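PDB 2RBD: BH2358 protein from Bacillus halodurans C-125, which is of unknown function but is a putative spore coat protein with a four-helix bundle of the ferritin-like up-down-down-up kind. Local coordinates for residues F20-Y25 with E68-N73; N41-E46 with P101-T106; S119-Q124 with E128-M133; N34-F39 with Q57-E62; L149-N152 with G156-I159. One frame throughout, in Å; residues are numbered along the deposited sequence.

From the N terminus, helix 16-42 and helix 46-72 fold back on each other, and two contacts bridge them. Interaction 4 closes the shorter loop, in the middle of the pair; interaction 1 closes the longer one, at its far end, so the first lies within the span of the second. Interaction 2 crosses both, carrying the end of helix 16-42 to the start of helix 100-124. The later contacts are local and follow in series: interaction 3 joins helix 100-124 to helix 128-155 across a short turn, and interaction 5 folds the chain back onto the end of helix 128-155. Y25 and L69 reach I121 and D129, joining interactions 1 and 3; S104 and N152 link interactions 2 and 5.

Interaction 1. Residues F20-Y25 with E68-N73; sequences FSTWTY and ELLRSN
The first helical hairpin of the four-helix bundle is held near its open end by T22 and W23 of helix 16-42 meeting L69 and L70 of helix 46-72. The two short segments run roughly antiparallel, at 132°, with axes 10.7 Å apart at their closest, a separation that the L70 side chain bridges. It does so with both branches. L70 CD2 lies 3.4 Å from T22 OG1 in the threonine conformer described here, the two side chains sliding past each other in opposite directions. L70 CD1 rests on the other helix itself, 4.0 Å from W23 CA, and approaches the indole obliquely at 4.3 Å from W23 CD1. L69 adds a lighter touch: L69 CD2 stands 4.1 Å from T22 CG2, the side chains crossing at about a right angle.

In T22, OG1 sits between the backbone N and the carbonyl carbon (chi1 60°), facing L70, yet its hydrogen bond goes back along its own helix to E18 O. Beyond the hairpin, W23 packs on P78 and on P160 of the second subunit. At the end of helix 46-72, N73 ND2 donates to L69 O at 2.8 Å. The contact itself is thus a matter of van der Waals fit; in this conformer the threonine hydroxyl is hydrogen-bonded within its own helix, so it can lie against hydrocarbon.

Interaction 2. Residues N41-E46 with P101-T106; sequences NHTGDE and PEISAT
With CG1 anti to its carbonyl carbon (chi1 -70°) and CD1 extended beyond it (chi2 165°), I103 reaches away from helix 100-124 to touch H42 and T43, where helix 16-42 gives way to its loop. T43 is turned to match in the conformer described: OG1 lies beside the backbone N (chi1 -60°), on the side where the isoleucine arrives. The whole contact converges on one methyl group. I103 CD1 is 3.6 Å from T43 OG1 and 4.0 Å from H42 CB, so it fits against the base of the histidine and the hydroxyl of the threonine. The closest CA atoms, of T43 and I103, are 7.8 Å apart, a gap that the isoleucine branch spans.

The polar ends look elsewhere. T43 OG1 is hydrogen-bonded to F39 O, one turn back, while the imidazole of H42 leads away from I103 and is gripped at both nitrogens, ND1 by F98 N and NE2 by A96 O of the second subunit. That double hold fixes the rotation of the ring and ties this corner of the chain to the subunit interface. Further along the loop, D45 is the N-cap of helix 46-72, its OD1 accepting from L48 N.

Three helices therefore enclose the site. L48 and I52 of helix 46-72 touch both T43 and I103, and F39 of helix 16-42 packs against I103, which faces inward from the first turn of helix 100-124.

Interaction 3. Residues S119-Q124 with E128-M133; sequences SQIIGQ and EDVALM
V130 and A131 are the residues of 128-133 that meet the preceding helix, through I121 and I122. Before them, E128 opens the segment and takes its neighbour from elsewhere, packing on K150 of the fourth subunit, and D129 forms a salt bridge with R127 in the turn. V130 then makes the first contact across the pair. V130 CG1, anti to the backbone N (chi1 178°), comes within 4.1 Å of I121 CG2, and the two branched side chains cross at about a right angle.

Next, A131 marks the closest approach of CA atoms, only 4.5 Å between I122 CA and A131 CA. Such intimacy belongs to the start of a helical hairpin: helix 100-124 and helix 128-155 are joined by just three residues and leave the turn in roughly opposite directions, as the second pair of the bundle. A side chain no larger than a methyl suits so narrow a gap. A131 CB stands 4.4 Å from I122 CG2, while I122 CG1 lies nearer still to the backbone, 3.7 Å from A131 O.

At L132 the CB direction turns away from the other helix, and its N continues the helical pattern by bonding to E128 O. M133, a selenomethionine in the crystal, follows with its N bonded to D129 O; its side chain leads off to Q65 and L66 of helix 46-72.

Interaction 4. Residues N34-F39 with Q57-E62; sequences NGYRSF and QAMQDE
Y36 and M59 meet at about a right angle, the end of the one side chain laid against the ring of the other. M59 is present as selenomethionine, and the bend at chi3 (-71°) turns M59 CE toward the tyrosine, where it lies 3.5 Å from Y36 CD2 and 3.7 Å from Y36 CE2. The methyl comes in obliquely. M59 SE stands farther back, 5.4 Å from the centroid of the Y36 ring and 36° off its normal, in a Met-aromatic contact.

This pair fills the seam between helix 16-42 and helix 46-72, about midway along the first hairpin of the bundle. Y36 OH is hydrogen-bonded to D110 of helix 100-124, so the ring also links the hairpin to the bundle's other half. A bound tetraethylene glycol, probably from the crystallisation liquor, lies close to the M59 side chain.

One residue further along each helix, R37 and Q60 also cross at about a right angle, with guanidinium and amide planes 80° apart. The chain of R37 is extended from CG to NE, bringing R37 NH2 to 3.1 Å from Q60 NE2. Both are donors as modelled, so this is proximity without a hydrogen bond.

Interaction 5. Residues L149-N152 with G156-I159; sequences LKLN and GWLI
N152 O accepts from the backbone of W157 and L158 where the chain folds back over the end of helix 128-155, in a Schellman motif with G156 at positive phi (77°). The main bond comes from W157 N, 2.9 Å from N152 O and lying in the carbonyl plane, though with an N-H...O angle of 142° it is bent. L158 N adds a weak bond to N152 O, at 3.4 Å. The carbonyl at the start of the last turn thus accepts from backbone beyond the helix.

The side-chain amide of N152 is satisfied by another helix. Its OD1 is hydrogen-bonded to S104 OG and its ND2 to S108 OG, both on helix 100-124, so the asparagine joins two helices of the bundle while its backbone closes one of them. N152 OD1 also meets the W157 ring in plane at its edge, 3.5 Å from W157 CE3.

Apolar groups fill in around these bonds. L149 CD1 lies 4.0 Å from L158 CD2, and both leucines pack on I126 of the fourth subunit. The indole, which also touches P101, has L151 near its plane as well, with L151 CD2 at 3.9 Å from W157 CZ3.

Interaction 1. Residues F20-Y25 with E68-N73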
# COMPACT_ATOMS: atom_id res chain seq x y z
N PHE A 20 16.62 -3.67 -3.50
CA PHE A 20 15.66 -4.68 -3.09
C PHE A 20 14.36 -4.59 -3.89
O PHE A 20 13.81 -5.62 -4.32
CB PHE A 20 15.36 -4.60 -1.59
CG PHE A 20 14.40 -5.62 -1.12
CD1 PHE A 20 14.80 -6.91 -0.92
CD2 PHE A 20 13.08 -5.30 -0.92
CE1 PHE A 20 13.92 -7.89 -0.51
CE2 PHE A 20 12.19 -6.28 -0.49
CZ PHE A 20 12.61 -7.55 -0.31
N SER A 21 13.90 -3.38 -4.11
CA SER A 21 12.62 -3.20 -4.81
C SER A 21 12.69 -3.65 -6.27
O SER A 21 11.75 -4.28 -6.78
CB SER A 21 12.14 -1.76 -4.71
OG SER A 21 11.77 -1.50 -3.37
N THR A 22 13.75 -3.28 -6.97
CA THR A 22 13.89 -3.66 -8.36
C THR A 22 14.13 -5.16 -8.49
O THR A 22 13.56 -5.81 -9.36
CB THR A 22 14.98 -2.86 -9.09
OG1 THR A 22 16.25 -3.06 -8.48
CG2 THR A 22 14.62 -1.37 -9.13
N TRP A 23 14.96 -5.72 -7.62
CA TRP A 23 15.16 -7.18 -7.60
C TRP A 23 13.84 -7.91 -7.35
O TRP A 23 13.51 -8.90 -8.04
CB TRP A 23 16.16 -7.53 -6.50
CG TRP A 23 16.53 -8.97 -6.42
CD1 TRP A 23 17.61 -9.56 -7.01
CD2 TRP A 23 15.89 -9.99 -5.67
NE1 TRP A 23 17.66 -10.88 -6.70
CE2 TRP A 23 16.61 -11.19 -5.89
CE3 TRP A 23 14.76 -10.03 -4.84
CZ2 TRP A 23 16.27 -12.39 -5.31
CZ3 TRP A 23 14.40 -11.22 -4.29
CH2 TRP A 23 15.15 -12.39 -4.53
N THR A 24 13.06 -7.43 -6.39
CA THR A 24 11.80 -8.03 -6.09
C THR A 24 10.78 -7.91 -7.26
O THR A 24 10.05 -8.85 -7.58
CB THR A 24 11.25 -7.43 -4.79
OG1 THR A 24 12.09 -7.80 -3.69
CG2 THR A 24 9.85 -7.97 -4.50
N TYR A 25 10.74 -6.75 -7.90
CA TYR A 25 9.87 -6.53 -9.04
C TYR A 25 10.20 -7.49 -10.19
O TYR A 25 9.35 -8.08 -10.86
CB TYR A 25 9.97 -5.05 -9.46
CG TYR A 25 8.95 -4.60 -10.49
CD1 TYR A 25 9.17 -4.81 -11.84
CD2 TYR A 25 7.76 -3.96 -10.10
CE1 TYR A 25 8.26 -4.36 -12.77
CE2 TYR A 25 6.86 -3.53 -11.04
CZ TYR A 25 7.09 -3.75 -12.37
OH TYR A 25 6.22 -3.31 -13.36
N GLU A 68 19.32 -5.30 -17.07
CA GLU A 68 20.47 -4.46 -17.44
C GLU A 68 20.85 -3.55 -16.28
O GLU A 68 22.04 -3.37 -15.98
CB GLU A 68 20.18 -3.66 -18.70
CG GLU A 68 21.29 -2.65 -19.06
CD GLU A 68 22.69 -3.32 -19.24
OE1 GLU A 68 22.77 -4.49 -19.73
OE2 GLU A 68 23.72 -2.66 -18.89
N LEU A 69 19.87 -3.01 -15.58
CA LEU A 69 20.13 -2.18 -14.40
C LEU A 69 20.86 -2.96 -13.34
O LEU A 69 21.92 -2.55 -12.85
CB LEU A 69 18.81 -1.62 -13.83
CG LEU A 69 18.92 -0.78 -12.55
CD1 LEU A 69 19.66 0.54 -12.82
CD2 LEU A 69 17.54 -0.54 -11.93
N LEU A 70 20.33 -4.12 -12.99
CA LEU A 70 20.99 -4.95 -11.97
C LEU A 70 22.35 -5.46 -12.39
O LEU A 70 23.29 -5.43 -11.58
CB LEU A 70 20.08 -6.10 -11.53
CG LEU A 70 18.79 -5.64 -10.86
CD1 LEU A 70 18.09 -6.91 -10.37
CD2 LEU A 70 19.00 -4.65 -9.74
N ARG A 71 22.47 -5.89 -13.63
CA ARG A 71 23.77 -6.41 -14.11
C ARG A 71 24.84 -5.32 -14.10
O ARG A 71 26.02 -5.60 -13.84
CB ARG A 71 23.66 -7.00 -15.52
CG ARG A 71 23.05 -8.40 -15.58
CD ARG A 71 23.33 -9.05 -16.96
NE ARG A 71 23.02 -8.08 -18.00
CZ ARG A 71 21.89 -8.06 -18.70
NH1 ARG A 71 20.98 -9.04 -18.57
NH2 ARG A 71 21.70 -7.08 -19.57
N SER A 72 24.46 -4.07 -14.37
CA SER A 72 25.40 -2.96 -14.41
C SER A 72 25.75 -2.45 -13.01
O SER A 72 26.62 -1.61 -12.86
CB SER A 72 24.84 -1.77 -15.19
OG SER A 72 24.43 -2.13 -16.49
N ASN A 73 25.05 -2.92 -12.00
CA ASN A 73 25.28 -2.42 -10.65
C ASN A 73 25.69 -3.52 -9.68
O ASN A 73 25.65 -3.35 -8.48
CB ASN A 73 24.03 -1.68 -10.16
CG ASN A 73 23.90 -0.31 -10.77
OD1 ASN A 73 24.39 0.67 -10.21
ND2 ASN A 73 23.26 -0.22 -11.93

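Interaction 2. Residues N41-E46 with P101-T106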
# COMPACT_ATOMS: atom_id res chain seq x y z
N ASN A 41 -2.30 -22.07 -21.51
CA ASN A 41 -2.73 -23.45 -21.70
C ASN A 41 -4.11 -23.79 -21.13
O ASN A 41 -4.74 -24.74 -21.58
CB ASN A 41 -1.67 -24.40 -21.16
CG ASN A 41 -0.43 -24.45 -22.06
OD1 ASN A 41 -0.57 -24.41 -23.27
ND2 ASN A 41 0.74 -24.58 -21.49
N HIS A 42 -4.56 -23.03 -20.14
CA HIS A 42 -5.86 -23.22 -19.48
C HIS A 42 -6.97 -22.42 -20.12
O HIS A 42 -8.10 -22.61 -19.79
CB HIS A 42 -5.81 -22.77 -18.01
CG HIS A 42 -5.08 -23.71 -17.10
ND1 HIS A 42 -5.71 -24.50 -16.18
CD2 HIS A 42 -3.76 -23.96 -16.95
CE1 HIS A 42 -4.81 -25.20 -15.50
NE2 HIS A 42 -3.61 -24.89 -15.95
N THR A 43 -6.69 -21.48 -21.01
CA THR A 43 -7.67 -20.52 -21.51
C THR A 43 -8.36 -21.04 -22.79
O THR A 43 -7.67 -21.54 -23.68
CB THR A 43 -6.93 -19.18 -21.88
OG1 THR A 43 -6.28 -18.62 -20.72
CG2 THR A 43 -7.89 -18.16 -22.48
N GLY A 44 -9.65 -20.80 -22.89
CA GLY A 44 -10.38 -21.07 -24.11
C GLY A 44 -10.49 -19.81 -24.97
O GLY A 44 -10.22 -19.82 -26.19
N ASP A 45 -10.86 -18.72 -24.31
CA ASP A 45 -11.18 -17.49 -24.98
C ASP A 45 -10.00 -16.86 -25.69
O ASP A 45 -8.99 -16.56 -25.07
CB ASP A 45 -11.79 -16.54 -23.97
CG ASP A 45 -12.35 -15.33 -24.60
OD1 ASP A 45 -11.56 -14.41 -24.88
OD2 ASP A 45 -13.58 -15.27 -24.82
N GLU A 46 -10.13 -16.60 -26.99
CA GLU A 46 -8.98 -16.11 -27.75
C GLU A 46 -8.62 -14.64 -27.43
O GLU A 46 -7.45 -14.24 -27.55
CB GLU A 46 -9.22 -16.33 -29.25
CG GLU A 46 -9.31 -17.82 -29.66
CD GLU A 46 -8.14 -18.68 -29.17
OE1 GLU A 46 -6.97 -18.36 -29.45
OE2 GLU A 46 -8.39 -19.71 -28.51
N PRO A 101 -13.03 -16.64 -16.62
CA PRO A 101 -13.29 -15.51 -15.73
C PRO A 101 -12.33 -15.40 -14.56
O PRO A 101 -11.93 -14.29 -14.18
CB PRO A 101 -14.69 -15.80 -15.21
CG PRO A 101 -15.25 -16.78 -16.17
CD PRO A 101 -14.17 -17.56 -16.70
N GLU A 102 -11.96 -16.54 -13.99
CA GLU A 102 -11.06 -16.47 -12.86
C GLU A 102 -9.61 -16.14 -13.29
O GLU A 102 -8.95 -15.40 -12.56
CB GLU A 102 -11.20 -17.70 -12.00
CG GLU A 102 -12.50 -17.72 -11.17
CD GLU A 102 -13.74 -18.02 -11.98
OE1 GLU A 102 -13.66 -18.84 -12.92
OE2 GLU A 102 -14.81 -17.44 -11.66
N ILE A 103 -9.18 -16.56 -14.46
CA ILE A 103 -7.88 -16.17 -15.02
C ILE A 103 -7.85 -14.66 -15.21
O ILE A 103 -6.92 -13.98 -14.83
CB ILE A 103 -7.62 -16.87 -16.36
CG1 ILE A 103 -7.38 -18.37 -16.13
CG2 ILE A 103 -6.38 -16.27 -17.08
CD1 ILE A 103 -7.47 -19.21 -17.41
N SER A 104 -8.91 -14.13 -15.84
CA SER A 104 -9.00 -12.69 -16.07
C SER A 104 -8.97 -11.90 -14.79
O SER A 104 -8.26 -10.89 -14.69
CB SER A 104 -10.25 -12.36 -16.88
OG SER A 104 -10.15 -11.03 -17.39
N ALA A 105 -9.73 -12.34 -13.79
CA ALA A 105 -9.75 -11.71 -12.46
C ALA A 105 -8.37 -11.65 -11.84
O ALA A 105 -7.97 -10.61 -11.33
CB ALA A 105 -10.68 -12.45 -11.54
N THR A 106 -7.66 -12.76 -11.90
CA THR A 106 -6.32 -12.84 -11.38
C THR A 106 -5.37 -11.86 -12.03
O THR A 106 -4.65 -11.10 -11.34
CB THR A 106 -5.78 -14.27 -11.55
OG1 THR A 106 -6.63 -15.15 -10.82
CG2 THR A 106 -4.35 -14.39 -11.04

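Interaction 3. Residues S119-Q124 with E128-M133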
# COMPACT_ATOMS: atom_id res chain seq x y z
N SER A 119 4.36 2.80 -8.20
CA SER A 119 4.29 4.07 -7.48
C SER A 119 5.13 4.08 -6.23
O SER A 119 5.78 5.06 -5.89
CB SER A 119 2.84 4.42 -7.16
OG SER A 119 2.11 4.67 -8.36
N GLN A 120 5.15 2.95 -5.52
CA GLN A 120 6.01 2.79 -4.35
C GLN A 120 7.51 2.96 -4.67
O GLN A 120 8.21 3.66 -3.92
CB GLN A 120 5.79 1.41 -3.71
CG GLN A 120 4.41 1.23 -3.07
CD GLN A 120 4.11 -0.17 -2.60
OE1 GLN A 120 3.38 -0.37 -1.58
NE2 GLN A 120 4.58 -1.13 -3.31
N ILE A 121 7.95 2.34 -5.75
CA ILE A 121 9.34 2.42 -6.17
C ILE A 121 9.70 3.83 -6.60
O ILE A 121 10.77 4.35 -6.24
CB ILE A 121 9.66 1.37 -7.24
CG1 ILE A 121 9.54 -0.05 -6.63
CG2 ILE A 121 11.09 1.59 -7.78
CD1 ILE A 121 9.72 -1.22 -7.64
N ILE A 122 8.81 4.48 -7.34
CA ILE A 122 9.07 5.86 -7.76
C ILE A 122 9.26 6.71 -6.53
O ILE A 122 10.23 7.48 -6.44
CB ILE A 122 7.91 6.44 -8.60
CG1 ILE A 122 7.79 5.68 -9.93
CG2 ILE A 122 8.11 8.02 -8.83
CD1 ILE A 122 6.45 5.95 -10.70
N GLY A 123 8.34 6.58 -5.58
CA GLY A 123 8.38 7.35 -4.35
C GLY A 123 9.63 7.20 -3.49
O GLY A 123 10.04 8.15 -2.82
N GLN A 124 10.24 6.02 -3.50
CA GLN A 124 11.40 5.76 -2.67
C GLN A 124 12.71 5.96 -3.42
O GLN A 124 13.79 5.87 -2.84
CB GLN A 124 11.31 4.36 -2.09
CG GLN A 124 11.65 3.26 -3.04
CD GLN A 124 11.82 1.92 -2.30
OE1 GLN A 124 12.89 1.29 -2.38
NE2 GLN A 124 10.79 1.51 -1.53
N GLU A 128 17.51 9.20 -10.34
CA GLU A 128 16.46 9.67 -11.25
C GLU A 128 16.10 8.66 -12.34
O GLU A 128 14.95 8.59 -12.79
CB GLU A 128 16.87 11.00 -11.91
CG GLU A 128 16.97 12.14 -10.94
CD GLU A 128 17.52 13.45 -11.58
OE1 GLU A 128 18.16 13.40 -12.66
OE2 GLU A 128 17.29 14.54 -10.99
N ASP A 129 17.08 7.88 -12.80
CA ASP A 129 16.82 6.87 -13.82
C ASP A 129 15.86 5.78 -13.34
O ASP A 129 15.11 5.23 -14.15
CB ASP A 129 18.14 6.25 -14.33
CG ASP A 129 18.95 5.53 -13.25
OD1 ASP A 129 19.18 6.10 -12.16
OD2 ASP A 129 19.38 4.39 -13.51
N VAL A 130 15.97 5.42 -12.07
CA VAL A 130 15.09 4.38 -11.47
C VAL A 130 13.65 4.92 -11.41
O VAL A 130 12.72 4.24 -11.85
CB VAL A 130 15.59 3.90 -10.08
CG1 VAL A 130 14.62 2.86 -9.46
CG2 VAL A 130 17.04 3.33 -10.16
N ALA A 131 13.49 6.15 -10.95
CA ALA A 131 12.18 6.77 -10.92
C ALA A 131 11.55 6.85 -12.30
O ALA A 131 10.35 6.56 -12.49
CB ALA A 131 12.30 8.17 -10.32
N LEU A 132 12.36 7.24 -13.29
CA LEU A 132 11.85 7.38 -14.64
C LEU A 132 11.48 6.05 -15.25
O LEU A 132 10.46 5.96 -15.94
CB LEU A 132 12.82 8.12 -15.57
CG LEU A 132 12.83 9.64 -15.42
CD1 LEU A 132 13.94 10.21 -16.26
CD2 LEU A 132 11.50 10.29 -15.83
N MSE A 133 12.28 5.00 -15.01
CA MSE A 133 11.94 3.67 -15.51
C MSE A 133 10.56 3.22 -15.04
O MSE A 133 9.71 2.72 -15.82
CB MSE A 133 13.00 2.66 -15.00
CG MSE A 133 12.77 1.28 -15.48
SE MSE A 133 14.20 0.06 -14.84
CE MSE A 133 15.78 0.91 -15.63

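Interaction 4. Residues N34-F39 with Q57-E62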
# COMPACT_ATOMS: atom_id res chain seq x y z
N ASN A 34 5.72 -17.07 -15.70
CA ASN A 34 5.53 -18.51 -15.59
C ASN A 34 4.07 -18.87 -15.39
O ASN A 34 3.54 -19.73 -16.07
CB ASN A 34 6.40 -19.03 -14.45
CG ASN A 34 6.15 -20.51 -14.17
OD1 ASN A 34 6.28 -21.31 -15.04
ND2 ASN A 34 5.80 -20.84 -12.95
N GLY A 35 3.39 -18.19 -14.47
CA GLY A 35 1.96 -18.46 -14.24
C GLY A 35 1.09 -18.16 -15.44
O GLY A 35 0.18 -18.92 -15.76
N TYR A 36 1.37 -17.05 -16.11
CA TYR A 36 0.60 -16.67 -17.27
C TYR A 36 0.86 -17.63 -18.45
O TYR A 36 -0.03 -17.89 -19.22
CB TYR A 36 0.89 -15.23 -17.69
CG TYR A 36 0.38 -14.17 -16.76
CD1 TYR A 36 -0.04 -14.45 -15.47
CD2 TYR A 36 0.44 -12.85 -17.14
CE1 TYR A 36 -0.48 -13.42 -14.61
CE2 TYR A 36 0.01 -11.83 -16.28
CZ TYR A 36 -0.44 -12.12 -15.05
OH TYR A 36 -0.83 -11.08 -14.22
N ARG A 37 2.08 -18.12 -18.60
CA ARG A 37 2.34 -19.15 -19.61
C ARG A 37 1.51 -20.41 -19.31
O ARG A 37 1.00 -21.08 -20.22
CB ARG A 37 3.83 -19.43 -19.66
CG ARG A 37 4.58 -18.35 -20.43
CD ARG A 37 6.07 -18.58 -20.31
NE ARG A 37 6.81 -17.81 -21.31
CZ ARG A 37 8.13 -17.68 -21.29
NH1 ARG A 37 8.85 -18.13 -20.29
NH2 ARG A 37 8.73 -17.06 -22.28
N SER A 38 1.32 -20.71 -18.03
CA SER A 38 0.42 -21.82 -17.69
C SER A 38 -1.02 -21.43 -18.02
O SER A 38 -1.72 -22.18 -18.70
CB SER A 38 0.52 -22.19 -16.22
OG SER A 38 -0.30 -23.31 -15.96
N PHE A 39 -1.44 -20.21 -17.67
CA PHE A 39 -2.78 -19.75 -18.01
C PHE A 39 -3.09 -19.79 -19.51
O PHE A 39 -4.20 -20.09 -19.87
CB PHE A 39 -3.01 -18.34 -17.51
CG PHE A 39 -3.23 -18.21 -16.01
CD1 PHE A 39 -3.61 -19.28 -15.20
CD2 PHE A 39 -3.11 -16.97 -15.44
CE1 PHE A 39 -3.83 -19.09 -13.83
CE2 PHE A 39 -3.31 -16.77 -14.08
CZ PHE A 39 -3.65 -17.84 -13.28
N GLN A 57 4.72 -10.42 -22.91
CA GLN A 57 5.69 -9.68 -23.70
C GLN A 57 6.07 -8.36 -23.00
O GLN A 57 7.23 -7.97 -22.98
CB GLN A 57 5.11 -9.44 -25.10
CG GLN A 57 6.11 -8.99 -26.14
CD GLN A 57 5.51 -8.87 -27.54
OE1 GLN A 57 4.74 -9.73 -28.00
NE2 GLN A 57 5.87 -7.79 -28.23
N ALA A 58 5.08 -7.69 -22.43
CA ALA A 58 5.30 -6.44 -21.69
C ALA A 58 6.23 -6.66 -20.50
O ALA A 58 7.15 -5.88 -20.27
CB ALA A 58 3.96 -5.83 -21.24
N MSE A 59 6.04 -7.76 -19.79
CA MSE A 59 6.90 -8.07 -18.64
C MSE A 59 8.29 -8.44 -19.07
O MSE A 59 9.27 -8.07 -18.40
CB MSE A 59 6.27 -9.17 -17.81
CG MSE A 59 5.03 -8.68 -17.04
SE MSE A 59 4.34 -9.94 -15.75
CE MSE A 59 3.59 -11.25 -16.95
N GLN A 60 8.39 -9.15 -20.19
CA GLN A 60 9.70 -9.45 -20.74
C GLN A 60 10.44 -8.18 -21.12
O GLN A 60 11.65 -8.08 -20.91
CB GLN A 60 9.54 -10.38 -21.93
CG GLN A 60 9.22 -11.80 -21.49
CD GLN A 60 8.87 -12.72 -22.63
OE1 GLN A 60 8.36 -12.30 -23.67
NE2 GLN A 60 9.11 -13.99 -22.42
N ASP A 61 9.74 -7.20 -21.63
CA ASP A 61 10.38 -5.90 -21.97
C ASP A 61 10.84 -5.17 -20.73
O ASP A 61 11.95 -4.59 -20.71
CB ASP A 61 9.43 -4.95 -22.72
CG ASP A 61 9.04 -5.44 -24.10
OD1 ASP A 61 9.70 -6.33 -24.64
OD2 ASP A 61 8.06 -4.89 -24.66
N GLU A 62 10.00 -5.14 -19.70
CA GLU A 62 10.38 -4.58 -18.42
C GLU A 62 11.63 -5.30 -17.89
O GLU A 62 12.60 -4.67 -17.44
CB GLU A 62 9.26 -4.68 -17.41
CG GLU A 62 8.07 -3.81 -17.73
CD GLU A 62 7.02 -3.86 -16.65
OE1 GLU A 62 7.10 -4.70 -15.73
OE2 GLU A 62 6.06 -3.08 -16.74

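Interaction 5. Residues L149-N152 with G156-I159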
# COMPACT_ATOMS: atom_id res chain seq x y z
N LEU A 149 -10.02 -4.22 -18.13
CA LEU A 149 -11.34 -3.82 -17.71
C LEU A 149 -12.32 -3.92 -18.88
O LEU A 149 -13.42 -4.41 -18.70
CB LEU A 149 -11.29 -2.40 -17.18
CG LEU A 149 -12.60 -1.78 -16.66
CD1 LEU A 149 -13.18 -2.69 -15.57
CD2 LEU A 149 -12.36 -0.34 -16.18
N LYS A 150 -11.91 -3.45 -20.06
CA LYS A 150 -12.76 -3.54 -21.27
C LYS A 150 -13.14 -4.99 -21.58
O LYS A 150 -14.31 -5.31 -21.85
CB LYS A 150 -12.07 -2.90 -22.45
CG LYS A 150 -12.19 -1.39 -22.47
CD LYS A 150 -11.30 -0.76 -23.51
CE LYS A 150 -11.32 0.77 -23.40
NZ LYS A 150 -10.42 1.35 -24.45
N LEU A 151 -12.15 -5.88 -21.51
CA LEU A 151 -12.37 -7.32 -21.69
C LEU A 151 -13.40 -7.86 -20.73
O LEU A 151 -14.35 -8.52 -21.13
CB LEU A 151 -11.07 -8.10 -21.55
CG LEU A 151 -11.11 -9.63 -21.69
CD1 LEU A 151 -11.22 -9.99 -23.15
CD2 LEU A 151 -9.88 -10.33 -21.05
N ASN A 152 -13.21 -7.59 -19.43
CA ASN A 152 -14.10 -8.10 -18.41
C ASN A 152 -15.52 -7.59 -18.61
O ASN A 152 -16.50 -8.32 -18.41
CB ASN A 152 -13.57 -7.74 -17.03
CG ASN A 152 -12.37 -8.59 -16.64
OD1 ASN A 152 -12.32 -9.76 -16.95
ND2 ASN A 152 -11.40 -7.98 -15.95
N GLY A 156 -18.65 -10.08 -19.87
CA GLY A 156 -19.60 -10.25 -18.77
C GLY A 156 -18.96 -10.93 -17.58
O GLY A 156 -19.63 -11.61 -16.81
N TRP A 157 -17.65 -10.77 -17.43
CA TRP A 157 -16.93 -11.40 -16.34
C TRP A 157 -16.82 -10.49 -15.10
O TRP A 157 -16.45 -10.95 -14.04
CB TRP A 157 -15.53 -11.79 -16.78
CG TRP A 157 -15.49 -12.84 -17.82
CD1 TRP A 157 -16.47 -13.76 -18.08
CD2 TRP A 157 -14.42 -13.13 -18.70
NE1 TRP A 157 -16.07 -14.57 -19.10
CE2 TRP A 157 -14.82 -14.22 -19.50
CE3 TRP A 157 -13.19 -12.53 -18.95
CZ2 TRP A 157 -14.05 -14.70 -20.53
CZ3 TRP A 157 -12.40 -13.05 -19.95
CH2 TRP A 157 -12.84 -14.13 -20.74
N LEU A 158 -17.11 -9.21 -15.22
CA LEU A 158 -16.91 -8.28 -14.12
C LEU A 158 -18.02 -8.46 -13.09
O LEU A 158 -19.18 -8.47 -13.46
CB LEU A 158 -16.92 -6.86 -14.69
CG LEU A 158 -16.65 -5.66 -13.79
CD1 LEU A 158 -15.31 -5.80 -13.12
CD2 LEU A 158 -16.70 -4.40 -14.66
N ILE A 159 -17.67 -8.62 -11.82
CA ILE A 159 -18.67 -8.74 -10.75
C ILE A 159 -18.96 -7.32 -10.28
O ILE A 159 -18.05 -6.61 -9.90
CB ILE A 159 -18.10 -9.54 -9.57
CG1 ILE A 159 -17.74 -10.96 -9.99
CG2 ILE A 159 -19.10 -9.55 -8.42
CD1 ILE A 159 -17.06 -11.78 -8.86